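Local coordinates for protein beta-catenin homolog sys-1 (Caenorhabditis elegans, PDB 3C2G) that acts in the Wnt asymmetry pathway as a transcription coregulator that binds the TCF factor pop-1 directly and activates or represses target genes, at residues P592-L597 and N610-R615; N568-C573 and A606-S611. All blocks are in the same frame, centred on the assembly; numbering follows the deposited sequence.

Both contacts lie at the C-terminal end of the elongated chain, their centres about 8 Å apart, and both use helix 603-613. Contact 1 sets helix 591-598 against it; contact 2 brings in helix 563-579. Contact 1 is the more buried and depends on leucines meeting by their methyl ends. Contact 2 is only partly buried and pairs a leucine and a valine with alanines, consistent with the close approach of its two helices. No hydrogen bond crosses either contact. They touch at several points, among them L570, whose CD2 lies 3.8 Å from L594 CD1 and equally far from L612 CD2, joining all three helices in one apolar cluster.

Contact 1: residues P592-L597 and N610-R615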
ATOM      1  N   PRO A 592     -45.055 -18.700  10.256  1.00 61.43           N
ATOM      2  CA  PRO A 592     -45.800 -17.581   9.659  1.00 62.50           C
ATOM      3  C   PRO A 592     -44.975 -16.774   8.662  1.00 63.53           C
ATOM      4  O   PRO A 592     -45.520 -16.266   7.680  1.00 63.44           O
ATOM      5  CB  PRO A 592     -46.164 -16.706  10.867  1.00 62.48           C
ATOM      6  CG  PRO A 592     -46.107 -17.619  12.028  1.00 62.60           C
ATOM      7  CD  PRO A 592     -44.986 -18.567  11.724  1.00 61.64           C
HETATM    8  N   MSE A 593     -43.676 -16.663   8.911  1.00 64.84           N
HETATM    9  CA  MSE A 593     -42.787 -16.014   7.958  1.00 67.63           C
HETATM   10  C   MSE A 593     -42.739 -16.748   6.615  1.00 64.77           C
HETATM   11  O   MSE A 593     -42.747 -16.119   5.558  1.00 64.75           O
HETATM   12  CB  MSE A 593     -41.387 -15.880   8.531  1.00 67.08           C
HETATM   13  CG  MSE A 593     -40.511 -14.980   7.704  1.00 70.79           C
HETATM   14 SE   MSE A 593     -38.779 -15.790   7.376  1.00 77.70          SE
HETATM   15  CE  MSE A 593     -39.289 -17.257   6.188  1.00 74.02           C
ATOM     16  N   LEU A 594     -42.690 -18.075   6.662  1.00 63.24           N
ATOM     17  CA  LEU A 594     -42.677 -18.879   5.447  1.00 61.80           C
ATOM     18  C   LEU A 594     -44.010 -18.780   4.699  1.00 61.98           C
ATOM     19  O   LEU A 594     -44.034 -18.782   3.471  1.00 61.25           O
ATOM     20  CB  LEU A 594     -42.322 -20.337   5.763  1.00 61.47           C
ATOM     21  CG  LEU A 594     -42.304 -21.374   4.635  1.00 59.51           C
ATOM     22  CD1 LEU A 594     -41.336 -20.989   3.532  1.00 57.18           C
ATOM     23  CD2 LEU A 594     -41.957 -22.735   5.194  1.00 60.35           C
ATOM     24  N   GLU A 595     -45.112 -18.691   5.444  1.00 62.49           N
ATOM     25  CA  GLU A 595     -46.434 -18.524   4.840  1.00 63.00           C
ATOM     26  C   GLU A 595     -46.502 -17.173   4.141  1.00 63.25           C
ATOM     27  O   GLU A 595     -46.986 -17.076   3.011  1.00 62.95           O
ATOM     28  CB  GLU A 595     -47.553 -18.666   5.878  1.00 62.97           C
ATOM     29  N   GLY A 596     -45.984 -16.145   4.811  1.00 63.66           N
ATOM     30  CA  GLY A 596     -45.820 -14.821   4.214  1.00 64.86           C
ATOM     31  C   GLY A 596     -45.160 -14.862   2.844  1.00 66.13           C
ATOM     32  O   GLY A 596     -45.599 -14.171   1.921  1.00 66.61           O
ATOM     33  N   LEU A 597     -44.120 -15.686   2.704  1.00 66.94           N
ATOM     34  CA  LEU A 597     -43.373 -15.803   1.447  1.00 67.61           C
ATOM     35  C   LEU A 597     -44.164 -16.441   0.297  1.00 68.62           C
ATOM     36  O   LEU A 597     -43.840 -16.236  -0.873  1.00 68.62           O
ATOM     37  CB  LEU A 597     -42.045 -16.532   1.670  1.00 67.36           C
ATOM     38  CG  LEU A 597     -40.931 -15.739   2.368  1.00 66.86           C
ATOM     39  CD1 LEU A 597     -39.718 -16.619   2.577  1.00 66.31           C
ATOM     40  CD2 LEU A 597     -40.550 -14.480   1.590  1.00 65.79           C
ATOM     41  N   ASN A 610     -44.378 -22.370  -1.074  1.00 60.80           N
ATOM     42  CA  ASN A 610     -45.415 -23.357  -0.752  1.00 60.75           C
ATOM     43  C   ASN A 610     -45.029 -24.801  -1.044  1.00 59.88           C
ATOM     44  O   ASN A 610     -45.510 -25.721  -0.372  1.00 60.30           O
ATOM     45  CB  ASN A 610     -46.821 -22.983  -1.278  1.00 61.52           C
ATOM     46  CG  ASN A 610     -46.820 -22.531  -2.723  1.00 63.70           C
ATOM     47  OD1 ASN A 610     -46.429 -23.277  -3.624  1.00 66.54           O
ATOM     48  ND2 ASN A 610     -47.290 -21.308  -2.958  1.00 63.36           N
ATOM     49  N   SER A 611     -44.118 -24.999  -1.993  1.00 58.74           N
ATOM     50  CA  SER A 611     -43.507 -26.319  -2.179  1.00 57.84           C
ATOM     51  C   SER A 611     -42.770 -26.745  -0.909  1.00 57.20           C
ATOM     52  O   SER A 611     -42.871 -27.893  -0.489  1.00 57.27           O
ATOM     53  CB  SER A 611     -42.542 -26.326  -3.363  1.00 57.82           C
ATOM     54  OG  SER A 611     -43.120 -25.716  -4.498  1.00 58.59           O
ATOM     55  N   LEU A 612     -42.038 -25.809  -0.303  1.00 56.50           N
ATOM     56  CA  LEU A 612     -41.334 -26.063   0.954  1.00 56.26           C
ATOM     57  C   LEU A 612     -42.300 -26.199   2.135  1.00 56.90           C
ATOM     58  O   LEU A 612     -42.082 -27.021   3.028  1.00 56.28           O
ATOM     59  CB  LEU A 612     -40.282 -24.977   1.227  1.00 55.66           C
ATOM     60  CG  LEU A 612     -39.441 -25.031   2.513  1.00 55.36           C
ATOM     61  CD1 LEU A 612     -38.664 -26.333   2.650  1.00 53.29           C
ATOM     62  CD2 LEU A 612     -38.499 -23.855   2.582  1.00 55.17           C
ATOM     63  N   LEU A 613     -43.366 -25.397   2.130  1.00 58.00           N
ATOM     64  CA  LEU A 613     -44.396 -25.447   3.186  1.00 59.09           C
ATOM     65  C   LEU A 613     -45.013 -26.844   3.380  1.00 59.46           C
ATOM     66  O   LEU A 613     -45.178 -27.306   4.516  1.00 59.85           O
ATOM     67  CB  LEU A 613     -45.494 -24.418   2.902  1.00 58.99           C
ATOM     68  CG  LEU A 613     -46.460 -24.036   4.026  1.00 59.86           C
ATOM     69  CD1 LEU A 613     -45.746 -23.299   5.163  1.00 58.83           C
ATOM     70  CD2 LEU A 613     -47.607 -23.187   3.470  1.00 59.11           C
ATOM     71  N   SER A 614     -45.319 -27.518   2.274  1.00 59.68           N
ATOM     72  CA  SER A 614     -45.956 -28.835   2.321  1.00 60.44           C
ATOM     73  C   SER A 614     -45.104 -29.930   2.975  1.00 60.50           C
ATOM     74  O   SER A 614     -45.606 -31.013   3.266  1.00 60.47           O
ATOM     75  CB  SER A 614     -46.384 -29.276   0.917  1.00 60.61           C
ATOM     76  OG  SER A 614     -45.261 -29.655   0.136  1.00 61.70           O
ATOM     77  N   ARG A 615     -43.825 -29.649   3.201  1.00 60.85           N
ATOM     78  CA  ARG A 615     -42.910 -30.628   3.796  1.00 61.10           C
ATOM     79  C   ARG A 615     -43.108 -30.783   5.305  1.00 61.66           C
ATOM     80  O   ARG A 615     -42.827 -31.847   5.870  1.00 61.88           O
ATOM     81  CB  ARG A 615     -41.450 -30.247   3.533  1.00 60.97           C
ATOM     82  CG  ARG A 615     -41.084 -30.013   2.080  1.00 59.98           C
ATOM     83  CD  ARG A 615     -40.639 -31.272   1.388  1.00 58.21           C
ATOM     84  NE  ARG A 615     -40.127 -30.971   0.056  1.00 58.34           N
ATOM     85  CZ  ARG A 615     -39.895 -31.884  -0.881  1.00 58.60           C
ATOM     86  NH1 ARG A 615     -40.134 -33.165  -0.633  1.00 59.37           N
ATOM     87  NH2 ARG A 615     -39.424 -31.514  -2.065  1.00 57.81           N
TER
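The backbones are nearest where L594 faces L613, their CA atoms 7.2 Å apart, and both of these residues start their side chains toward the opposite segment. L594 carries the contact from the 592-597 side. Its first torsion holds CG anti to the backbone N (178°), extending the fork toward helix 603-613, where the two methyls part company. CD2 meets L613 CD1 at 3.8 Å, and L594 CG lies 4.0 Å from that same L613 methyl; the two side chains run past each other in opposite senses. The other methyl, CD1, touches L612 CD2 at 4.1 Å, in this case with the side chains crossed at about a right angle. This is helix packing at the C-terminal end of the all-helical armadillo domain that SYS-1 shares with other β-catenins. C573 and L577 of helix 563-579 touch L612, and L553 adds to the apolar surroundings of L594. With an alanine in place of L594 both methyls would go, and L613 CD1 and L612 CD2 would probably be left bordering a gap between the two helices. Beyond the leucines, R615 NE forms a salt bridge with D574 OD1 of helix 563-579.

Contact 2: residues N568-C573 and A606-S611; sequences NVLVVC and AKAANS
L570 and A608 bring two helices at the C-terminal end of the armadillo domain together, their CA atoms 5.9 Å apart. The segments 568-573 and 606-611 run in broadly the same direction, crossing at 36° with their axes 8.9 Å apart at closest approach. The small A608 side chain is consistent with this closeness: its CB touches L570 CB at 3.7 Å, so the contact begins at the root of the leucine rather than at its ends. L570 then holds CG beside its backbone N and anti to its carbonyl carbon (chi1 -67°), which carries the fork along helix 603-613 to A609. There CD1 lies 4.1 Å from A609 N, and CD2 approaches A609 CA. On the next residue, V571 brings its CG2 methyl to 4.3 Å from A608 CB, a looser touch, so that the A608 methyl meets both L570 and V571. Helix 515-535 packs on helix 563-579 as well, with L530 touching V571 and V572, while L597 and T598 of helix 591-598 reach A609. Within helix 603-613, one turn is tied by a side chain: S611 OG donates to K607 O at 2.6 Å, tilted 27° from the carbonyl plane.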
ATOM      1  N   ASN A 568     -32.773 -18.967  -3.196  1.00 37.77           N
ATOM      2  CA  ASN A 568     -31.769 -20.018  -3.025  1.00 37.03           C
ATOM      3  C   ASN A 568     -31.995 -20.801  -1.731  1.00 36.33           C
ATOM      4  O   ASN A 568     -31.907 -22.031  -1.691  1.00 35.06           O
ATOM      5  CB  ASN A 568     -30.351 -19.434  -3.085  1.00 36.38           C
ATOM      6  CG  ASN A 568     -29.849 -19.266  -4.510  1.00 37.01           C
ATOM      7  OD1 ASN A 568     -30.450 -19.770  -5.462  1.00 39.70           O
ATOM      8  ND2 ASN A 568     -28.743 -18.573  -4.663  1.00 35.90           N
ATOM      9  N   VAL A 569     -32.308 -20.057  -0.680  1.00 36.14           N
ATOM     10  CA  VAL A 569     -32.559 -20.634   0.621  1.00 35.95           C
ATOM     11  C   VAL A 569     -33.783 -21.535   0.564  1.00 35.93           C
ATOM     12  O   VAL A 569     -33.753 -22.646   1.079  1.00 36.41           O
ATOM     13  CB  VAL A 569     -32.685 -19.540   1.684  1.00 35.54           C
ATOM     14  CG1 VAL A 569     -33.465 -20.025   2.881  1.00 35.63           C
ATOM     15  CG2 VAL A 569     -31.289 -19.062   2.095  1.00 34.65           C
ATOM     16  N   LEU A 570     -34.838 -21.073  -0.095  1.00 36.09           N
ATOM     17  CA  LEU A 570     -36.055 -21.868  -0.226  1.00 36.36           C
ATOM     18  C   LEU A 570     -35.804 -23.156  -0.994  1.00 36.51           C
ATOM     19  O   LEU A 570     -36.247 -24.232  -0.575  1.00 37.61           O
ATOM     20  CB  LEU A 570     -37.165 -21.067  -0.907  1.00 35.81           C
ATOM     21  CG  LEU A 570     -37.708 -19.877  -0.124  1.00 37.00           C
ATOM     22  CD1 LEU A 570     -38.494 -18.940  -1.030  1.00 34.89           C
ATOM     23  CD2 LEU A 570     -38.546 -20.334   1.047  1.00 36.45           C
ATOM     24  N   VAL A 571     -35.090 -23.044  -2.107  1.00 36.13           N
ATOM     25  CA  VAL A 571     -34.883 -24.172  -3.002  1.00 36.40           C
ATOM     26  C   VAL A 571     -33.987 -25.226  -2.370  1.00 37.35           C
ATOM     27  O   VAL A 571     -34.286 -26.421  -2.460  1.00 38.29           O
ATOM     28  CB  VAL A 571     -34.334 -23.708  -4.365  1.00 37.01           C
ATOM     29  CG1 VAL A 571     -33.872 -24.894  -5.231  1.00 37.08           C
ATOM     30  CG2 VAL A 571     -35.404 -22.891  -5.110  1.00 36.57           C
ATOM     31  N   VAL A 572     -32.901 -24.791  -1.725  1.00 37.19           N
ATOM     32  CA  VAL A 572     -31.968 -25.726  -1.114  1.00 36.55           C
ATOM     33  C   VAL A 572     -32.655 -26.503   0.006  1.00 37.10           C
ATOM     34  O   VAL A 572     -32.441 -27.707   0.150  1.00 36.17           O
ATOM     35  CB  VAL A 572     -30.634 -25.054  -0.623  1.00 36.58           C
ATOM     36  CG1 VAL A 572     -30.787 -24.372   0.732  1.00 33.94           C
ATOM     37  CG2 VAL A 572     -29.531 -26.084  -0.535  1.00 35.32           C
ATOM     38  N   CYS A 573     -33.485 -25.804   0.781  1.00 37.35           N
ATOM     39  CA  CYS A 573     -34.221 -26.430   1.865  1.00 38.72           C
ATOM     40  C   CYS A 573     -35.152 -27.512   1.331  1.00 38.88           C
ATOM     41  O   CYS A 573     -35.171 -28.627   1.852  1.00 39.18           O
ATOM     42  CB  CYS A 573     -35.011 -25.392   2.654  1.00 38.66           C
ATOM     43  SG  CYS A 573     -34.009 -24.446   3.796  1.00 43.71           S
ATOM     44  N   ALA A 606     -42.532 -17.291  -4.483  1.00 63.95           N
ATOM     45  CA  ALA A 606     -43.838 -17.792  -4.057  1.00 63.28           C
ATOM     46  C   ALA A 606     -44.013 -19.288  -4.337  1.00 62.92           C
ATOM     47  O   ALA A 606     -44.507 -20.028  -3.485  1.00 62.88           O
ATOM     48  CB  ALA A 606     -44.949 -16.986  -4.708  1.00 63.54           C
ATOM     49  N   LYS A 607     -43.589 -19.734  -5.517  1.00 62.79           N
ATOM     50  CA  LYS A 607     -43.682 -21.151  -5.884  1.00 62.71           C
ATOM     51  C   LYS A 607     -42.817 -22.045  -4.991  1.00 62.44           C
ATOM     52  O   LYS A 607     -43.253 -23.118  -4.572  1.00 62.66           O
ATOM     53  CB  LYS A 607     -43.323 -21.364  -7.361  1.00 62.96           C
ATOM     54  N   ALA A 608     -41.595 -21.596  -4.704  1.00 61.82           N
ATOM     55  CA  ALA A 608     -40.675 -22.349  -3.850  1.00 61.04           C
ATOM     56  C   ALA A 608     -41.207 -22.438  -2.423  1.00 60.50           C
ATOM     57  O   ALA A 608     -41.156 -23.499  -1.792  1.00 59.64           O
ATOM     58  CB  ALA A 608     -39.309 -21.705  -3.863  1.00 60.93           C
ATOM     59  N   ALA A 609     -41.729 -21.310  -1.944  1.00 60.14           N
ATOM     60  CA  ALA A 609     -42.276 -21.191  -0.599  1.00 60.28           C
ATOM     61  C   ALA A 609     -43.319 -22.257  -0.270  1.00 60.73           C
ATOM     62  O   ALA A 609     -43.155 -22.988   0.711  1.00 61.14           O
ATOM     63  CB  ALA A 609     -42.840 -19.795  -0.377  1.00 60.14           C
ATOM     64  N   ASN A 610     -44.378 -22.370  -1.074  1.00 60.80           N
ATOM     65  CA  ASN A 610     -45.415 -23.357  -0.752  1.00 60.75           C
ATOM     66  C   ASN A 610     -45.029 -24.801  -1.044  1.00 59.88           C
ATOM     67  O   ASN A 610     -45.510 -25.721  -0.372  1.00 60.30           O
ATOM     68  CB  ASN A 610     -46.821 -22.983  -1.278  1.00 61.52           C
ATOM     69  CG  ASN A 610     -46.820 -22.531  -2.723  1.00 63.70           C
ATOM     70  OD1 ASN A 610     -46.429 -23.277  -3.624  1.00 66.54           O
ATOM     71  ND2 ASN A 610     -47.290 -21.308  -2.958  1.00 63.36           N
ATOM     72  N   SER A 611     -44.118 -24.999  -1.993  1.00 58.74           N
ATOM     73  CA  SER A 611     -43.507 -26.319  -2.179  1.00 57.84           C
ATOM     74  C   SER A 611     -42.770 -26.745  -0.909  1.00 57.20           C
ATOM     75  O   SER A 611     -42.871 -27.893  -0.489  1.00 57.27           O
ATOM     76  CB  SER A 611     -42.542 -26.326  -3.363  1.00 57.82           C
ATOM     77  OG  SER A 611     -43.120 -25.716  -4.498  1.00 58.59           O
TER